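Local coordinates for protein cytochrome C549 (Arthrospira maxima, PDB 1F1C) that serves as an extrinsic, lumenal haem c subunit of photosystem II, probably stabilising the oxygen-evolving complex and its ion environment, at residues A[9-12]-A[13-17]; A[62-66]-A[67-71]. One frame throughout, in Å; residues are numbered along the deposited sequence.

Interaction 1: A[9-12]-A[13-17]; sequences PINA and QGDTA
Asn11 and Asp15 exchange hydrogen bonds across the loop of a small antiparallel hairpin, an instructive case of one amide side chain organising a turn. The side-chain oxygen of Asn11 does the receiving: Asp15 N donates to Asn11 OD1 at 3.0 Å, tilted only 17° from the carbonyl plane, while Gln13 N adds a weak bond to the same oxygen. The amide nitrogen works in the other direction, Asn11 ND2 giving a hydrogen to Asp15 OD2 at 3.0 Å. That carboxylate is met from above its plane, the two flat groups being turned 51° against each other. A first torsion of 53° lodges CG of Asn11 between its own backbone N and carbonyl carbon, which folds the amide back over the type I turn running from Asn11 to Gly14. Gln13 lies against the neighbouring Ala12, its chain bent at chi2, with NE2 3.8 Å from Ala12 CB. Just past strand 7-9, Ile10 N donates a hydrogen bond to Asp15 O at 2.9 Å, and Pro9 CA sends a C-H toward this same oxygen. The methyl CG2 of Ile10 presses on Asp15 CB, and Ile10 CB lies 3.9 Å from Ala17 CB. Pro9 and Thr16 form a non-hydrogen-bonded pair where strands 7-9 and 16-18 meet. With an alanine in place of this asparagine, the amide N-H groups of Gln13 and Asp15 would probably lose their shared acceptor, and the Asp15 carboxylate would be left without this donor. On this exposed surface, the two-way Asn-Asp pairing implies a loop whose shape is held by side-chain polarity as well as by the strand pair.

Interaction 2: A[62-66]-A[67-71]; sequences PPRDN and IAALV
Helix 67-75 begins here, with Asn66 at the N-cap position and the preceding loop wrapped against the first turn. Leu70 N donates to Asn66 O at 3.0 Å, with the donor nearly along the C=O axis, so this bond closes the opening turn. The side chain of Asn66 folds back over the same turn: its first torsion of 57° turns CG toward the helix, where the carbon lies 3.7 Å from Ala69 CB. This is the usual place for an N-cap residue, beside the first amides of a helix. Ala69 points its methyl at the loop and also meets Pro63 O, at 3.2 Å.

Arg64 reaches the helix from farther back. Its chain bends at chi2 (-62°) and then extends, bringing NH1 to Ala69 O at 2.9 Å; the oxygen lies at the guanidinium edge, 16° out of its plane. One face of that group has Pro62 CD above it, offset toward the rim. The same NH1 makes a salt bridge to Asp72, further along the helix, so the buried guanidinium joins the loop to both a backbone carbonyl and an acidic side chain of the helix.

In this c-type cytochrome the helix also lines the haem pocket, through Leu70. The CD2 methyl of Leu70 packs 3.8 Å from Arg64 CB and lies beside Arg64 O, while the same side chain also meets Ala114 and Leu118 of helix 107-124 and touches the haem.

Overall arrangement
Interactions 1 and 2 are well separated along the chain, interaction 1 closing before interaction 2 opens, yet their centres are only about 9 Å apart, and they join directly. Pro9 O and Ile67 N are 3.0 Å apart, and Ile10 O lies 2.7 Å from Ala68 N; both are probably hydrogen bonds, so the end of strand 7-9 and the loop after it meet the first amides of helix 67-75. Asn66 packs against Pro9 and Asn11 at the same seam. Their relation to the haem differs: the side chain of Pro9 in interaction 1 is about 14 Å from it, whereas that of Leu70 in interaction 2 is about 4 Å away and about 9 Å from the side chain of axial ligand His39.

Interaction 1: A[9-12]-A[13-17]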
loop_
_atom_site.group_PDB
_atom_site.type_symbol
_atom_site.label_atom_id
_atom_site.label_comp_id
_atom_site.label_asym_id
_atom_site.label_seq_id
_atom_site.Cartn_x
_atom_site.Cartn_y
_atom_site.Cartn_z
ATOM N N PRO A 9 3.995 -26.339 9.727
ATOM C CA PRO A 9 4.818 -25.892 10.847
ATOM C C PRO A 9 3.995 -24.771 11.472
ATOM O O PRO A 9 3.639 -23.814 10.781
ATOM C CB PRO A 9 6.076 -25.345 10.171
ATOM C CG PRO A 9 6.027 -25.888 8.773
ATOM C CD PRO A 9 4.574 -25.906 8.447
ATOM N N ILE A 10 3.674 -24.879 12.756
ATOM C CA ILE A 10 2.877 -23.842 13.398
ATOM C C ILE A 10 3.737 -22.642 13.778
ATOM O O ILE A 10 3.259 -21.510 13.806
ATOM C CB ILE A 10 2.170 -24.364 14.664
ATOM C CG1 ILE A 10 1.391 -23.214 15.309
ATOM C CG2 ILE A 10 3.187 -24.940 15.632
ATOM C CD1 ILE A 10 0.900 -23.501 16.699
ATOM N N ASN A 11 5.007 -22.896 14.072
ATOM C CA ASN A 11 5.928 -21.831 14.446
ATOM C C ASN A 11 7.280 -22.091 13.813
ATOM O O ASN A 11 7.451 -23.065 13.079
ATOM C CB ASN A 11 6.093 -21.762 15.965
ATOM C CG ASN A 11 6.476 -23.099 16.564
ATOM O OD1 ASN A 11 7.101 -23.938 15.902
ATOM N ND2 ASN A 11 6.113 -23.307 17.824
ATOM N N ALA A 12 8.241 -21.224 14.119
ATOM C CA ALA A 12 9.587 -21.339 13.571
ATOM C C ALA A 12 10.447 -22.342 14.328
ATOM O O ALA A 12 11.571 -22.632 13.916
ATOM C CB ALA A 12 10.262 -19.980 13.574
ATOM N N GLN A 13 9.922 -22.871 15.428
ATOM C CA GLN A 13 10.677 -23.832 16.224
ATOM C C GLN A 13 10.530 -25.243 15.669
ATOM O O GLN A 13 11.089 -26.194 16.216
ATOM C CB GLN A 13 10.214 -23.808 17.686
ATOM C CG GLN A 13 9.994 -22.417 18.255
ATOM C CD GLN A 13 11.128 -21.469 17.932
ATOM O OE1 GLN A 13 12.288 -21.742 18.240
ATOM N NE2 GLN A 13 10.798 -20.343 17.306
ATOM N N GLY A 14 9.767 -25.376 14.587
ATOM C CA GLY A 14 9.577 -26.678 13.984
ATOM C C GLY A 14 8.345 -27.437 14.446
ATOM O O GLY A 14 8.078 -28.525 13.938
ATOM N N ASP A 15 7.599 -26.895 15.405
ATOM C CA ASP A 15 6.391 -27.571 15.878
ATOM C C ASP A 15 5.425 -27.784 14.711
ATOM O O ASP A 15 5.358 -26.972 13.783
ATOM C CB ASP A 15 5.669 -26.744 16.946
ATOM C CG ASP A 15 6.429 -26.662 18.261
ATOM O OD1 ASP A 15 7.518 -27.267 18.377
ATOM O OD2 ASP A 15 5.923 -25.982 19.184
ATOM N N THR A 16 4.671 -28.876 14.758
ATOM C CA THR A 16 3.708 -29.156 13.706
ATOM C C THR A 16 2.284 -29.066 14.235
ATOM O O THR A 16 2.035 -29.246 15.423
ATOM C CB THR A 16 3.926 -30.559 13.078
ATOM O OG1 THR A 16 3.942 -31.550 14.110
ATOM C CG2 THR A 16 5.241 -30.606 12.310
ATOM N N ALA A 17 1.359 -28.765 13.334
ATOM C CA ALA A 17 -0.052 -28.656 13.665
ATOM C C ALA A 17 -0.859 -29.265 12.530
ATOM O O ALA A 17 -0.540 -29.092 11.355
ATOM C CB ALA A 17 -0.439 -27.203 13.848
#

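Interaction 2: A[62-66]-A[67-71]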
loop_
_atom_site.group_PDB
_atom_site.type_symbol
_atom_site.label_atom_id
_atom_site.label_comp_id
_atom_site.label_asym_id
_atom_site.label_seq_id
_atom_site.Cartn_x
_atom_site.Cartn_y
_atom_site.Cartn_z
ATOM N N PRO A 62 11.160 -11.909 9.112
ATOM C CA PRO A 62 11.622 -13.279 9.348
ATOM C C PRO A 62 10.907 -14.198 8.361
ATOM O O PRO A 62 9.987 -13.764 7.663
ATOM C CB PRO A 62 11.186 -13.566 10.791
ATOM C CG PRO A 62 10.863 -12.209 11.367
ATOM C CD PRO A 62 10.280 -11.468 10.198
ATOM N N PRO A 63 11.331 -15.469 8.278
ATOM C CA PRO A 63 10.669 -16.382 7.348
ATOM C C PRO A 63 9.171 -16.394 7.640
ATOM O O PRO A 63 8.763 -16.398 8.790
ATOM C CB PRO A 63 11.326 -17.725 7.659
ATOM C CG PRO A 63 12.718 -17.322 8.060
ATOM C CD PRO A 63 12.467 -16.124 8.950
ATOM N N ARG A 64 8.361 -16.372 6.595
ATOM C CA ARG A 64 6.918 -16.395 6.749
ATOM C C ARG A 64 6.422 -17.769 6.324
ATOM O O ARG A 64 5.330 -17.898 5.779
ATOM C CB ARG A 64 6.294 -15.311 5.873
ATOM C CG ARG A 64 6.813 -13.907 6.164
ATOM C CD ARG A 64 6.477 -13.490 7.591
ATOM N NE ARG A 64 6.820 -12.091 7.860
ATOM C CZ ARG A 64 6.407 -11.416 8.927
ATOM N NH1 ARG A 64 5.631 -12.005 9.832
ATOM N NH2 ARG A 64 6.766 -10.150 9.085
ATOM N N ASP A 65 7.237 -18.790 6.579
ATOM C CA ASP A 65 6.902 -20.157 6.197
ATOM C C ASP A 65 6.279 -21.043 7.276
ATOM O O ASP A 65 6.378 -22.266 7.205
ATOM C CB ASP A 65 8.136 -20.861 5.610
ATOM C CG ASP A 65 9.328 -20.849 6.556
ATOM O OD1 ASP A 65 9.157 -20.498 7.747
ATOM O OD2 ASP A 65 10.444 -21.203 6.106
ATOM N N ASN A 66 5.646 -20.431 8.268
ATOM C CA ASN A 66 4.955 -21.173 9.325
ATOM C C ASN A 66 3.721 -20.373 9.731
ATOM O O ASN A 66 3.690 -19.150 9.595
ATOM C CB ASN A 66 5.855 -21.421 10.549
ATOM C CG ASN A 66 6.402 -20.144 11.150
ATOM O OD1 ASN A 66 7.428 -19.634 10.718
ATOM N ND2 ASN A 66 5.713 -19.619 12.146
ATOM N N ILE A 67 2.700 -21.066 10.214
ATOM C CA ILE A 67 1.450 -20.428 10.609
ATOM C C ILE A 67 1.593 -19.182 11.482
ATOM O O ILE A 67 0.955 -18.158 11.222
ATOM C CB ILE A 67 0.547 -21.454 11.319
ATOM C CG1 ILE A 67 0.181 -22.564 10.322
ATOM C CG2 ILE A 67 -0.690 -20.761 11.896
ATOM C CD1 ILE A 67 -0.412 -23.814 10.963
ATOM N N ALA A 68 2.427 -19.259 12.517
ATOM C CA ALA A 68 2.616 -18.113 13.408
ATOM C C ALA A 68 3.166 -16.906 12.665
ATOM O O ALA A 68 2.702 -15.776 12.861
ATOM C CB ALA A 68 3.559 -18.479 14.569
ATOM N N ALA A 69 4.160 -17.151 11.815
ATOM C CA ALA A 69 4.788 -16.081 11.060
ATOM C C ALA A 69 3.800 -15.451 10.103
ATOM O O ALA A 69 3.777 -14.230 9.949
ATOM C CB ALA A 69 5.983 -16.616 10.304
ATOM N N LEU A 70 2.972 -16.277 9.471
ATOM C CA LEU A 70 1.988 -15.759 8.530
ATOM C C LEU A 70 0.921 -14.963 9.276
ATOM O O LEU A 70 0.496 -13.892 8.829
ATOM C CB LEU A 70 1.352 -16.903 7.740
ATOM C CG LEU A 70 2.301 -17.460 6.670
ATOM C CD1 LEU A 70 1.642 -18.623 5.945
ATOM C CD2 LEU A 70 2.668 -16.345 5.687
ATOM N N VAL A 71 0.499 -15.478 10.424
ATOM C CA VAL A 71 -0.501 -14.779 11.213
ATOM C C VAL A 71 0.039 -13.419 11.652
ATOM O O VAL A 71 -0.671 -12.412 11.574
ATOM C CB VAL A 71 -0.907 -15.607 12.441
ATOM C CG1 VAL A 71 -1.827 -14.789 13.344
ATOM C CG2 VAL A 71 -1.610 -16.871 11.986
#